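Local coordinates for protein phenol hydroxylase component phN (Pseudomonas stutzeri, PDB 3U52) that probably hydroxylates phenol and related aromatics at a carboxylate-bridged di-iron centre, as the large subunit of a multicomponent bacterial monooxygenase, at residues 51-56 with 237-242; 83-88 with 149-154; 97-102 with 346-351; 106-111 with 139-144; 204-209 with 274-279. One frame throughout, in Å; residues are numbered along the deposited sequence.

Contact 1: 51-56 with 237-242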
# COMPACT_ATOMS: atom_id res chain seq x y z
N GLU A 51 17.94 31.76 3.87
CA GLU A 51 17.65 30.76 4.91
C GLU A 51 17.02 29.55 4.26
O GLU A 51 16.05 29.70 3.52
CB GLU A 51 16.68 31.31 5.98
CG GLU A 51 17.27 32.42 6.91
CD GLU A 51 18.56 32.01 7.63
OE1 GLU A 51 18.63 30.86 8.17
OE2 GLU A 51 19.51 32.86 7.68
N ASP A 52 17.57 28.36 4.51
CA ASP A 52 17.06 27.13 3.86
C ASP A 52 15.62 26.90 4.30
O ASP A 52 15.34 26.95 5.48
CB ASP A 52 17.95 25.92 4.16
CG ASP A 52 19.45 26.20 3.88
OD1 ASP A 52 20.26 26.14 4.83
OD2 ASP A 52 19.84 26.49 2.73
N PRO A 53 14.70 26.76 3.34
CA PRO A 53 13.28 26.56 3.71
C PRO A 53 12.99 25.18 4.28
O PRO A 53 11.92 24.99 4.91
CB PRO A 53 12.53 26.81 2.41
CG PRO A 53 13.54 26.53 1.30
CD PRO A 53 14.91 26.88 1.89
N PHE A 54 13.90 24.24 4.04
CA PHE A 54 13.84 22.88 4.61
C PHE A 54 15.27 22.38 4.54
O PHE A 54 16.05 22.85 3.71
CB PHE A 54 12.92 21.94 3.80
CG PHE A 54 13.00 22.13 2.30
CD1 PHE A 54 13.97 21.49 1.55
CD2 PHE A 54 12.11 22.99 1.65
CE1 PHE A 54 14.03 21.72 0.12
CE2 PHE A 54 12.19 23.23 0.28
CZ PHE A 54 13.15 22.56 -0.48
N ARG A 55 15.60 21.42 5.41
CA ARG A 55 16.96 20.89 5.52
C ARG A 55 16.98 19.37 5.37
O ARG A 55 17.17 18.66 6.35
CB ARG A 55 17.61 21.27 6.85
CG ARG A 55 17.78 22.76 7.06
CD ARG A 55 18.36 23.12 8.42
NE ARG A 55 18.65 24.56 8.45
CZ ARG A 55 17.79 25.53 8.78
NH1 ARG A 55 18.18 26.80 8.75
NH2 ARG A 55 16.55 25.24 9.15
N LEU A 56 16.84 18.90 4.14
CA LEU A 56 16.77 17.49 3.84
C LEU A 56 17.95 17.03 3.01
O LEU A 56 18.06 17.38 1.82
CB LEU A 56 15.52 17.23 3.01
CG LEU A 56 14.22 16.69 3.56
CD1 LEU A 56 13.32 16.54 2.34
CD2 LEU A 56 14.42 15.35 4.25
N MET A 237 5.44 25.50 -0.13
CA MET A 237 4.95 26.75 0.48
C MET A 237 6.03 27.50 1.24
O MET A 237 6.07 28.72 1.18
CB MET A 237 3.79 26.49 1.46
CG MET A 237 2.61 25.84 0.80
SD MET A 237 1.29 25.50 2.00
CE MET A 237 0.52 27.12 2.11
N THR A 238 6.89 26.79 1.96
CA THR A 238 7.98 27.42 2.68
C THR A 238 9.01 28.05 1.74
O THR A 238 9.54 29.15 2.02
CB THR A 238 8.68 26.47 3.68
OG1 THR A 238 7.69 25.72 4.41
CG2 THR A 238 9.47 27.33 4.65
N LEU A 239 9.31 27.37 0.63
CA LEU A 239 10.18 28.00 -0.37
C LEU A 239 9.54 29.33 -0.87
O LEU A 239 10.22 30.36 -0.93
CB LEU A 239 10.58 27.03 -1.51
CG LEU A 239 11.21 27.54 -2.82
CD1 LEU A 239 12.53 28.27 -2.53
CD2 LEU A 239 11.48 26.37 -3.77
N GLY A 240 8.24 29.32 -1.15
CA GLY A 240 7.54 30.51 -1.68
C GLY A 240 7.66 31.69 -0.73
O GLY A 240 7.90 32.83 -1.15
N LEU A 241 7.49 31.41 0.56
CA LEU A 241 7.61 32.43 1.63
C LEU A 241 9.06 32.94 1.72
O LEU A 241 9.29 34.14 1.74
CB LEU A 241 7.24 31.80 2.97
CG LEU A 241 6.44 32.53 4.05
CD1 LEU A 241 6.97 32.10 5.43
CD2 LEU A 241 6.40 34.08 3.84
N GLU A 242 10.04 32.03 1.76
CA GLU A 242 11.46 32.43 1.75
C GLU A 242 11.80 33.32 0.57
O GLU A 242 12.46 34.37 0.75
CB GLU A 242 12.42 31.21 1.79
CG GLU A 242 13.95 31.62 1.84
CD GLU A 242 14.36 32.62 2.99
OE1 GLU A 242 13.62 32.77 4.00
OE2 GLU A 242 15.48 33.23 2.93
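Glu-51 gives its backbone N-H to the carboxylate of Glu-242, a nearly straight bond (170°) with N to OE2 at 3.0 Å. The donor meets OE2 from well above the carboxylate plane, not within it. Glu-242 is placed for this by its torsions: CG lies anti to the backbone N (chi1 -178°) and the chain then bends at chi2, which lays CG 3.3 Å from Glu-51 O and turns the carboxylate up to the N-H. Beside this bond Pro-53 presses its ring on the helix backbone, CB 3.7 Å from Leu-239 N. Its CG runs alongside Leu-239 CB, and the methyl CG2 of Thr-238 sits 3.4 Å from Pro-53 O. Phe-54 adds a looser touch, CE2 to Leu-239 CB at 4.5 Å. With an alanine in place of Glu-242, Glu-51 N would probably lose this acceptor, leaving the proline packing as the main tie between Glu-51 to Pro-53 and the helix. Further out, Thr-238 OG1 bonds back to Ala-234 O in its own helix, Asp-52 forms a salt bridge with Arg-19, and the Phe-54 ring rests on Ala-130 and Met-133 of helix 125-155. This is a surface loop laid across helix 220-250, one of the long helices of the di-iron hydroxylase bundle; the same helix supplies the iron ligands Glu-233 and His-236.

Contact 2: 83-88 with 149-154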
# COMPACT_ATOMS: atom_id res chain seq x y z
N ASN A 83 -11.82 -2.53 -8.94
CA ASN A 83 -12.68 -1.64 -9.72
C ASN A 83 -13.27 -0.53 -8.90
O ASN A 83 -14.48 -0.35 -8.81
CB ASN A 83 -13.75 -2.44 -10.44
CG ASN A 83 -13.18 -3.27 -11.55
OD1 ASN A 83 -12.50 -2.75 -12.47
ND2 ASN A 83 -13.42 -4.56 -11.48
N GLY A 84 -12.38 0.23 -8.28
CA GLY A 84 -12.78 1.28 -7.41
C GLY A 84 -13.48 2.43 -8.10
O GLY A 84 -14.13 3.22 -7.43
N HIS A 85 -13.36 2.54 -9.42
CA HIS A 85 -14.08 3.59 -10.17
C HIS A 85 -15.62 3.40 -10.01
O HIS A 85 -16.42 4.35 -10.13
CB HIS A 85 -13.68 3.55 -11.64
CG HIS A 85 -14.08 2.27 -12.32
ND1 HIS A 85 -13.39 1.08 -12.14
CD2 HIS A 85 -15.15 1.97 -13.09
CE1 HIS A 85 -14.00 0.12 -12.82
NE2 HIS A 85 -15.06 0.63 -13.40
N GLN A 86 -16.04 2.16 -9.68
CA GLN A 86 -17.46 1.89 -9.49
C GLN A 86 -18.03 2.51 -8.22
O GLN A 86 -19.24 2.62 -8.07
CB GLN A 86 -17.73 0.39 -9.56
CG GLN A 86 -17.25 -0.25 -10.91
CD GLN A 86 -17.56 -1.73 -10.97
OE1 GLN A 86 -17.84 -2.35 -9.93
NE2 GLN A 86 -17.50 -2.31 -12.17
N ASN A 87 -17.15 2.95 -7.32
CA ASN A 87 -17.59 3.51 -6.03
C ASN A 87 -17.62 5.03 -5.94
O ASN A 87 -17.95 5.56 -4.89
CB ASN A 87 -16.74 2.95 -4.89
CG ASN A 87 -16.81 1.44 -4.80
OD1 ASN A 87 -15.82 0.76 -4.49
ND2 ASN A 87 -17.98 0.90 -5.08
N ILE A 88 -17.36 5.72 -7.04
CA ILE A 88 -17.53 7.16 -7.05
C ILE A 88 -19.02 7.52 -6.93
O ILE A 88 -19.89 6.67 -7.17
CB ILE A 88 -16.87 7.87 -8.28
CG1 ILE A 88 -17.42 7.35 -9.62
CG2 ILE A 88 -15.30 7.80 -8.21
CD1 ILE A 88 -16.88 8.10 -10.85
N MET A 149 -4.73 8.43 -12.72
CA MET A 149 -5.81 8.58 -13.69
C MET A 149 -5.90 7.40 -14.66
O MET A 149 -6.88 7.26 -15.39
CB MET A 149 -5.60 9.86 -14.51
CG MET A 149 -5.81 11.18 -13.74
SD MET A 149 -7.45 11.12 -12.96
CE MET A 149 -7.17 10.68 -11.25
N SER A 150 -4.89 6.54 -14.63
CA SER A 150 -4.76 5.49 -15.60
C SER A 150 -6.00 4.62 -15.67
O SER A 150 -6.50 4.31 -16.75
CB SER A 150 -3.57 4.62 -15.25
OG SER A 150 -3.26 3.82 -16.37
N HIS A 151 -6.52 4.26 -14.51
CA HIS A 151 -7.62 3.32 -14.43
C HIS A 151 -8.91 4.05 -14.84
O HIS A 151 -9.79 3.43 -15.43
CB HIS A 151 -7.72 2.76 -12.99
CG HIS A 151 -8.77 1.69 -12.84
ND1 HIS A 151 -8.62 0.42 -13.34
CD2 HIS A 151 -10.01 1.73 -12.28
CE1 HIS A 151 -9.68 -0.30 -13.03
NE2 HIS A 151 -10.53 0.47 -12.38
N TYR A 152 -8.98 5.35 -14.59
CA TYR A 152 -10.17 6.14 -15.02
C TYR A 152 -10.23 6.21 -16.54
O TYR A 152 -11.31 6.09 -17.14
CB TYR A 152 -10.23 7.52 -14.38
CG TYR A 152 -10.64 7.51 -12.92
CD1 TYR A 152 -9.70 7.68 -11.91
CD2 TYR A 152 -11.99 7.35 -12.55
CE1 TYR A 152 -10.09 7.68 -10.55
CE2 TYR A 152 -12.38 7.31 -11.23
CZ TYR A 152 -11.44 7.50 -10.23
OH TYR A 152 -11.86 7.46 -8.91
N ASN A 153 -9.06 6.39 -17.16
CA ASN A 153 -8.89 6.40 -18.62
C ASN A 153 -9.35 5.10 -19.29
O ASN A 153 -9.84 5.12 -20.43
CB ASN A 153 -7.43 6.69 -19.00
CG ASN A 153 -7.20 6.61 -20.51
OD1 ASN A 153 -6.41 5.76 -21.01
ND2 ASN A 153 -7.91 7.44 -21.25
N LYS A 154 -9.21 3.97 -18.60
CA LYS A 154 -9.75 2.71 -19.16
C LYS A 154 -11.27 2.61 -19.20
O LYS A 154 -11.81 1.78 -19.98
CB LYS A 154 -9.20 1.52 -18.40
CG LYS A 154 -7.66 1.52 -18.41
CD LYS A 154 -7.09 0.29 -17.76
CE LYS A 154 -5.60 0.47 -17.60
NZ LYS A 154 -4.97 -0.82 -17.16
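Asn-83, the C-prime residue of the Schellman motif that ends the preceding helix, brings OD1 to the rim of the His-151 ring. Asn-83 OD1 lies in the ring plane, 3.8 Å from His-151 CE1, a contact and not a bond. A short 3-10 segment, 84-87, follows and carries His-85 toward helix 125-155. The imidazole of His-85 takes the position between backbone N and carbonyl carbon (chi1 64°), which swings ND1 to within 2.9 Å of His-151 NE2. The two rings meet obliquely, their planes 58° apart, and the hydrogen bond is bent, at 132°; either nitrogen could be the donor. His-85 CB also rests 4.0 Å from Tyr-152 CE2. Ile-88, where the segment ends, slides past Tyr-152 in the opposite direction and sets CG2 at the ring edge, 3.5 Å from OH. That hydroxyl is hydrogen-bonded to Asp-219, so the polar end of the tyrosine is satisfied outside the two segments. Around the histidine pair, His-155 stacks on His-85 and meets the His-151 ring at an angle; with His-494 it binds a copper ion, which lies about 4 Å from the His-85 side chain. One imidazole of the bonded pair must offer an N-H and the other a bare nitrogen, so the proton states of His-85 and His-151 are probably coupled, and the nearby copper ion would probably disfavour protonating either ring to the cation.

Contact 3: 97-102 with 346-351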
# COMPACT_ATOMS: atom_id res chain seq x y z
N LEU A 97 -11.98 15.14 -13.45
CA LEU A 97 -10.67 14.50 -13.74
C LEU A 97 -10.17 14.71 -15.18
O LEU A 97 -8.94 14.72 -15.44
CB LEU A 97 -10.68 13.01 -13.33
CG LEU A 97 -11.12 12.66 -11.88
CD1 LEU A 97 -11.16 11.14 -11.67
CD2 LEU A 97 -10.26 13.35 -10.79
N LYS A 98 -11.12 14.83 -16.12
CA LYS A 98 -10.77 15.16 -17.55
C LYS A 98 -10.14 16.54 -17.61
O LYS A 98 -9.11 16.73 -18.25
CB LYS A 98 -12.02 15.12 -18.42
CG LYS A 98 -12.74 13.78 -18.34
CD LYS A 98 -14.10 13.80 -19.01
CE LYS A 98 -14.94 12.56 -18.58
NZ LYS A 98 -16.15 12.43 -19.45
N LEU A 99 -10.74 17.48 -16.89
CA LEU A 99 -10.19 18.81 -16.68
C LEU A 99 -8.81 18.79 -15.99
O LEU A 99 -7.87 19.47 -16.40
CB LEU A 99 -11.20 19.63 -15.87
CG LEU A 99 -11.19 21.14 -15.63
CD1 LEU A 99 -10.87 22.00 -16.89
CD2 LEU A 99 -12.59 21.54 -15.09
N PHE A 100 -8.69 18.01 -14.95
CA PHE A 100 -7.42 17.87 -14.26
C PHE A 100 -6.29 17.32 -15.12
O PHE A 100 -5.22 17.93 -15.16
CB PHE A 100 -7.57 17.01 -13.01
CG PHE A 100 -6.35 17.04 -12.11
CD1 PHE A 100 -5.36 16.07 -12.22
CD2 PHE A 100 -6.20 18.05 -11.15
CE1 PHE A 100 -4.25 16.10 -11.40
CE2 PHE A 100 -5.05 18.08 -10.31
CZ PHE A 100 -4.09 17.12 -10.44
N ILE A 101 -6.49 16.17 -15.77
CA ILE A 101 -5.44 15.54 -16.57
C ILE A 101 -5.01 16.32 -17.83
O ILE A 101 -3.86 16.19 -18.28
CB ILE A 101 -5.81 14.09 -16.96
CG1 ILE A 101 -4.55 13.29 -17.32
CG2 ILE A 101 -6.85 14.08 -18.14
CD1 ILE A 101 -4.78 11.80 -17.54
N SER A 102 -5.92 17.12 -18.40
CA SER A 102 -5.60 17.88 -19.59
C SER A 102 -5.18 19.33 -19.30
O SER A 102 -4.46 19.96 -20.11
CB SER A 102 -6.76 17.79 -20.58
OG SER A 102 -7.93 18.26 -19.98
N THR A 346 -15.22 20.52 -26.43
CA THR A 346 -14.40 20.21 -25.24
C THR A 346 -14.34 18.67 -25.05
O THR A 346 -15.13 17.94 -25.62
CB THR A 346 -15.00 20.84 -23.93
OG1 THR A 346 -16.30 20.25 -23.71
CG2 THR A 346 -15.17 22.38 -24.06
N ASN A 347 -13.40 18.21 -24.23
CA ASN A 347 -13.17 16.79 -23.99
C ASN A 347 -13.85 16.35 -22.69
O ASN A 347 -13.49 15.33 -22.12
CB ASN A 347 -11.65 16.51 -23.91
CG ASN A 347 -10.98 17.25 -22.75
OD1 ASN A 347 -11.10 18.47 -22.61
ND2 ASN A 347 -10.23 16.50 -21.91
N PHE A 348 -14.79 17.16 -22.20
CA PHE A 348 -15.64 16.82 -21.07
C PHE A 348 -17.09 17.23 -21.32
O PHE A 348 -17.38 18.08 -22.17
CB PHE A 348 -15.12 17.32 -19.70
CG PHE A 348 -15.04 18.83 -19.56
CD1 PHE A 348 -16.17 19.57 -19.21
CD2 PHE A 348 -13.87 19.50 -19.85
CE1 PHE A 348 -16.09 21.00 -19.09
CE2 PHE A 348 -13.77 20.90 -19.75
CZ PHE A 348 -14.87 21.66 -19.37
N HIS A 349 -17.99 16.61 -20.58
CA HIS A 349 -19.43 16.91 -20.65
C HIS A 349 -19.90 18.01 -19.71
O HIS A 349 -19.25 18.29 -18.70
CB HIS A 349 -20.23 15.64 -20.29
CG HIS A 349 -19.81 14.42 -21.07
ND1 HIS A 349 -19.83 14.38 -22.43
CD2 HIS A 349 -19.36 13.21 -20.66
CE1 HIS A 349 -19.42 13.19 -22.85
NE2 HIS A 349 -19.12 12.46 -21.79
N THR A 350 -21.04 18.63 -20.03
CA THR A 350 -21.70 19.55 -19.11
C THR A 350 -23.17 19.15 -19.10
O THR A 350 -23.56 18.26 -19.83
CB THR A 350 -21.59 21.04 -19.57
OG1 THR A 350 -22.31 21.17 -20.79
CG2 THR A 350 -20.07 21.52 -19.81
N TRP A 351 -24.00 19.81 -18.31
CA TRP A 351 -25.37 19.33 -18.13
C TRP A 351 -26.03 20.43 -17.34
O TRP A 351 -25.35 21.34 -16.86
CB TRP A 351 -25.42 18.02 -17.30
CG TRP A 351 -24.67 18.13 -15.96
CD1 TRP A 351 -25.18 18.61 -14.78
CD2 TRP A 351 -23.28 17.83 -15.69
NE1 TRP A 351 -24.21 18.63 -13.79
CE2 TRP A 351 -23.04 18.14 -14.31
CE3 TRP A 351 -22.23 17.30 -16.44
CZ2 TRP A 351 -21.78 17.94 -13.70
CZ3 TRP A 351 -20.96 17.11 -15.83
CH2 TRP A 351 -20.75 17.44 -14.48
O HOH W 1 -15.68 13.01 -22.09
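Lys-98 O is gripped from opposite faces of its plane, by Ser-102 N and by Ser-102 OG, the latter at 2.6 Å. This bond belongs to helix 94-103, which is covered here by the irregular loop 346-351 between helices 331-342 and 355-364. Asn-347 ND2 reaches the same Ser-102 OG only weakly, at 3.5 Å; its stronger partner is Gly-158 O, while OD1 bonds to Tyr-171. The Lys-98 chain runs extended beyond CG (chi2 170°), carrying CD past Phe-348 CB at 3.7 Å and the amine to the neighbourhood of His-349. NZ forms a salt bridge with Asp-491 and a hydrogen bond with Asn-95 OD1. A methionine in place of Lys-98 would probably keep some of the packing on Phe-348 but leave Asp-491 without its positive mate. On the apolar side, Leu-99 CD1 approaches Phe-348 CE2 at 4.2 Å. A single water joins the two segments, accepting from Lys-98 NZ at 2.7 Å and donating to Asn-347 O at 3.2 Å.

Contact 4: 106-111 with 139-144. With FE (Fe (III) ion), chain G.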
# COMPACT_ATOMS: atom_id res chain seq x y z
N PRO A 106 -0.42 18.67 -16.92
CA PRO A 106 0.64 19.15 -17.77
C PRO A 106 1.39 20.33 -17.14
O PRO A 106 2.59 20.48 -17.37
CB PRO A 106 -0.09 19.57 -19.06
CG PRO A 106 -1.40 18.66 -19.06
CD PRO A 106 -1.75 18.76 -17.56
N LEU A 107 0.73 21.09 -16.28
CA LEU A 107 1.41 22.14 -15.53
C LEU A 107 2.44 21.58 -14.56
O LEU A 107 3.48 22.22 -14.33
CB LEU A 107 0.39 23.02 -14.82
CG LEU A 107 -0.07 24.29 -15.57
CD1 LEU A 107 0.12 24.24 -17.06
CD2 LEU A 107 -1.46 24.79 -15.13
N GLU A 108 2.17 20.38 -14.00
CA GLU A 108 3.07 19.80 -13.00
C GLU A 108 4.37 19.57 -13.80
O GLU A 108 5.47 19.84 -13.32
CB GLU A 108 2.57 18.44 -12.48
CG GLU A 108 1.21 18.44 -11.71
CD GLU A 108 1.37 18.94 -10.30
OE1 GLU A 108 0.45 18.76 -9.48
OE2 GLU A 108 2.41 19.52 -10.01
N HIS A 109 4.21 19.03 -15.00
CA HIS A 109 5.36 18.67 -15.83
C HIS A 109 6.13 19.91 -16.33
O HIS A 109 7.36 19.92 -16.28
CB HIS A 109 4.93 17.85 -17.02
CG HIS A 109 6.04 17.03 -17.58
ND1 HIS A 109 6.34 15.78 -17.10
CD2 HIS A 109 6.97 17.31 -18.51
CE1 HIS A 109 7.39 15.30 -17.74
NE2 HIS A 109 7.80 16.22 -18.60
N ALA A 110 5.42 20.93 -16.81
CA ALA A 110 6.01 22.26 -17.02
C ALA A 110 6.78 22.80 -15.80
O ALA A 110 7.84 23.40 -15.96
CB ALA A 110 4.96 23.24 -17.42
N ALA A 111 6.29 22.55 -14.58
CA ALA A 111 6.95 23.10 -13.40
C ALA A 111 8.26 22.32 -13.18
O ALA A 111 9.30 22.89 -12.78
CB ALA A 111 6.06 23.04 -12.22
N LEU A 139 8.14 16.54 -10.95
CA LEU A 139 8.22 15.34 -11.76
C LEU A 139 7.40 14.22 -11.11
O LEU A 139 6.66 13.49 -11.75
CB LEU A 139 9.68 14.88 -11.86
CG LEU A 139 9.84 13.67 -12.81
CD1 LEU A 139 9.21 13.91 -14.25
CD2 LEU A 139 11.35 13.22 -12.90
N ARG A 140 7.58 14.05 -9.82
CA ARG A 140 6.81 13.03 -9.13
C ARG A 140 5.33 13.28 -9.30
O ARG A 140 4.58 12.35 -9.56
CB ARG A 140 7.13 13.05 -7.65
CG ARG A 140 6.26 12.03 -6.89
CD ARG A 140 6.65 11.90 -5.49
NE ARG A 140 5.69 12.55 -4.69
CZ ARG A 140 4.88 11.92 -3.87
NH1 ARG A 140 4.94 10.60 -3.72
NH2 ARG A 140 4.00 12.62 -3.18
N HIS A 141 4.91 14.53 -9.15
CA HIS A 141 3.48 14.89 -9.17
C HIS A 141 2.91 14.60 -10.53
O HIS A 141 1.83 14.02 -10.65
CB HIS A 141 3.29 16.37 -8.77
CG HIS A 141 3.56 16.63 -7.32
ND1 HIS A 141 3.57 17.89 -6.77
CD2 HIS A 141 3.83 15.77 -6.29
CE1 HIS A 141 3.84 17.81 -5.48
NE2 HIS A 141 3.98 16.54 -5.16
N SER A 142 3.68 14.95 -11.56
CA SER A 142 3.33 14.65 -12.96
C SER A 142 3.08 13.12 -13.21
O SER A 142 2.06 12.71 -13.75
CB SER A 142 4.49 15.15 -13.83
OG SER A 142 4.25 14.83 -15.16
N GLN A 143 4.06 12.30 -12.86
CA GLN A 143 4.02 10.88 -13.14
C GLN A 143 3.01 10.15 -12.29
O GLN A 143 2.29 9.29 -12.80
CB GLN A 143 5.43 10.31 -12.97
CG GLN A 143 6.46 10.96 -13.93
CD GLN A 143 7.79 10.25 -13.88
OE1 GLN A 143 8.21 9.80 -12.81
NE2 GLN A 143 8.46 10.13 -15.03
N THR A 144 2.94 10.44 -11.00
CA THR A 144 1.96 9.79 -10.14
C THR A 144 0.51 10.16 -10.52
O THR A 144 -0.38 9.34 -10.40
CB THR A 144 2.20 10.05 -8.64
OG1 THR A 144 1.97 11.43 -8.37
CG2 THR A 144 3.63 9.72 -8.22
FE FE G . 3.10 19.95 -7.87
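Helix segments 106-111 and 139-144 run roughly antiparallel, their axes 7.8 Å apart at an angle of 151°, and Glu-108 and Ser-142 bring their CA atoms to 5.2 Å. Glu-108 bends at chi2 (-77°), curling its carboxylate to the ferric ion, with OE2 2.3 Å from the metal. From the other helix His-141 binds the same iron through ND1 at 2.4 Å. Carboxylate and imidazole planes stand 73° apart, and OE2 lies at the edge of the ring. Glu-138 completes the protein ligands of this iron: the two helices supply one half of the di-iron site in the four-helix bundle of the bacterial multicomponent monooxygenases. Second-shell bonds fix both ligands, Gln-145 NE2 to Glu-108 OE1 and His-141 NE2 to Asp-232. Away from the metal, Ser-142 OG meets His-109 ND1 in the ring plane at 3.0 Å, a hydrogen bond in which either could donate. Leu-139 CD1 rests beside the same imidazole, 4.2 Å from CE1.

Contact 5: 204-209 with 274-279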
# COMPACT_ATOMS: atom_id res chain seq x y z
N ASN A 204 -3.97 26.62 -1.99
CA ASN A 204 -5.16 26.00 -1.39
C ASN A 204 -6.41 26.08 -2.26
O ASN A 204 -7.31 25.22 -2.15
CB ASN A 204 -5.43 26.63 -0.02
CG ASN A 204 -4.50 26.08 1.08
OD1 ASN A 204 -4.13 24.90 1.08
ND2 ASN A 204 -4.13 26.94 2.02
N LEU A 205 -6.51 27.12 -3.08
CA LEU A 205 -7.65 27.24 -4.01
C LEU A 205 -7.66 26.20 -5.12
O LEU A 205 -8.71 25.93 -5.70
CB LEU A 205 -7.76 28.65 -4.59
CG LEU A 205 -8.03 29.67 -3.48
CD1 LEU A 205 -7.54 31.08 -3.76
CD2 LEU A 205 -9.49 29.66 -3.18
N LEU A 206 -6.48 25.66 -5.44
CA LEU A 206 -6.34 24.60 -6.43
C LEU A 206 -6.43 23.24 -5.73
O LEU A 206 -7.25 22.41 -6.10
CB LEU A 206 -4.99 24.74 -7.16
CG LEU A 206 -4.80 24.19 -8.61
CD1 LEU A 206 -5.87 23.16 -9.01
CD2 LEU A 206 -4.73 25.32 -9.68
N PHE A 207 -5.63 23.05 -4.70
CA PHE A 207 -5.46 21.78 -4.00
C PHE A 207 -6.69 21.33 -3.22
O PHE A 207 -7.15 20.19 -3.38
CB PHE A 207 -4.27 21.90 -3.03
CG PHE A 207 -3.78 20.58 -2.45
CD1 PHE A 207 -4.32 20.08 -1.26
CD2 PHE A 207 -2.75 19.88 -3.08
CE1 PHE A 207 -3.86 18.87 -0.74
CE2 PHE A 207 -2.29 18.66 -2.57
CZ PHE A 207 -2.83 18.16 -1.40
N VAL A 208 -7.18 22.18 -2.31
CA VAL A 208 -8.30 21.78 -1.45
C VAL A 208 -9.58 21.34 -2.24
O VAL A 208 -10.12 20.26 -1.97
CB VAL A 208 -8.61 22.83 -0.36
CG1 VAL A 208 -9.65 22.28 0.60
CG2 VAL A 208 -7.31 23.24 0.45
N PRO A 209 -10.06 22.15 -3.20
CA PRO A 209 -11.23 21.68 -3.98
C PRO A 209 -11.06 20.35 -4.70
O PRO A 209 -12.01 19.55 -4.71
CB PRO A 209 -11.42 22.80 -5.03
CG PRO A 209 -10.86 24.03 -4.36
CD PRO A 209 -9.65 23.51 -3.62
N SER A 274 -10.43 30.51 -12.09
CA SER A 274 -11.81 30.50 -12.54
C SER A 274 -12.25 29.10 -13.05
O SER A 274 -13.37 28.70 -12.83
CB SER A 274 -12.09 31.64 -13.54
OG SER A 274 -11.67 31.36 -14.87
N LEU A 275 -11.34 28.33 -13.65
CA LEU A 275 -11.60 26.94 -14.01
C LEU A 275 -11.95 26.02 -12.82
O LEU A 275 -12.77 25.10 -12.98
CB LEU A 275 -10.39 26.35 -14.73
CG LEU A 275 -10.12 26.84 -16.14
CD1 LEU A 275 -8.82 26.17 -16.66
CD2 LEU A 275 -11.33 26.57 -17.04
N VAL A 276 -11.29 26.23 -11.67
CA VAL A 276 -11.56 25.50 -10.43
C VAL A 276 -12.90 25.92 -9.78
O VAL A 276 -13.59 25.07 -9.23
CB VAL A 276 -10.42 25.63 -9.38
CG1 VAL A 276 -10.62 24.62 -8.23
CG2 VAL A 276 -9.08 25.36 -10.00
N SER A 277 -13.25 27.22 -9.85
CA SER A 277 -14.53 27.66 -9.33
C SER A 277 -15.68 26.90 -9.93
O SER A 277 -16.60 26.48 -9.24
CB SER A 277 -14.74 29.18 -9.51
OG SER A 277 -15.08 29.46 -10.83
N MET A 278 -15.63 26.73 -11.25
CA MET A 278 -16.65 25.97 -11.99
C MET A 278 -16.67 24.46 -11.60
O MET A 278 -17.73 23.85 -11.46
CB MET A 278 -16.35 26.14 -13.49
CG MET A 278 -17.21 25.34 -14.35
SD MET A 278 -16.69 25.52 -16.07
CE MET A 278 -15.25 24.39 -16.05
N MET A 279 -15.50 23.87 -11.49
CA MET A 279 -15.35 22.46 -11.05
C MET A 279 -16.03 22.19 -9.72
O MET A 279 -16.85 21.24 -9.58
CB MET A 279 -13.84 22.16 -10.95
CG MET A 279 -13.43 20.71 -10.71
SD MET A 279 -13.71 20.08 -9.04
CE MET A 279 -12.56 20.73 -7.89
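Val-276 is the main bump, its forked side chain set between Leu-205, Leu-206 and Pro-209 of the facing helix. CG1, anti to the backbone N (chi1 -168°), enters the hollow between Leu-205 O and the proline ring, 3.4 Å from that oxygen and 3.8 Å from Pro-209 CB. The other methyl, CG2, turns to Leu-206 and meets its CD1 at 4.0 Å, the two side chains crossing at about a right angle. One turn further on, Met-279 bends at both chi2 and chi3 and folds its terminal methyl over Pro-209: CE lies 3.7 Å from CB and 3.4 Å from the carbonyl O. The ring of Pro-209 is thus touched by both Val-276 and Met-279. No hydrogen bond crosses the contact. The proline has no N-H to give to Leu-205 O, and that buried oxygen has no hydrogen-bond partner in the model, with the Val-276 methyl packed against it. The segment axes run 9.9 Å apart and nearly parallel, at 27°. Helix 291-310 packs on Leu-205 and Val-208 through Trp-295 and Tyr-298, while helix 331-342 covers the other segment, its Phe-339 resting on Leu-275 and Met-278.

Contacts 2 to 5 are buried, whereas contact 1 lies at the surface, about 22 Å from the chain centre; contact 5, at about 8 Å, is the most central. Contacts 2 and 4 share helix 125-155, which pairs histidines near the copper in one and holds an iron in the other. Contact 3 touches three of the others: Leu-97 and Ile-101 pack on Met-149 of contact 2, Ile-101 on Pro-106 of contact 4, and Leu-99 on Met-278 of contact 5. Chemistry differs with place: apolar packing without a hydrogen bond in contact 5, metal coordination in contact 4, a buried lysine and water in contact 3, and one backbone-to-carboxylate bond in contact 1.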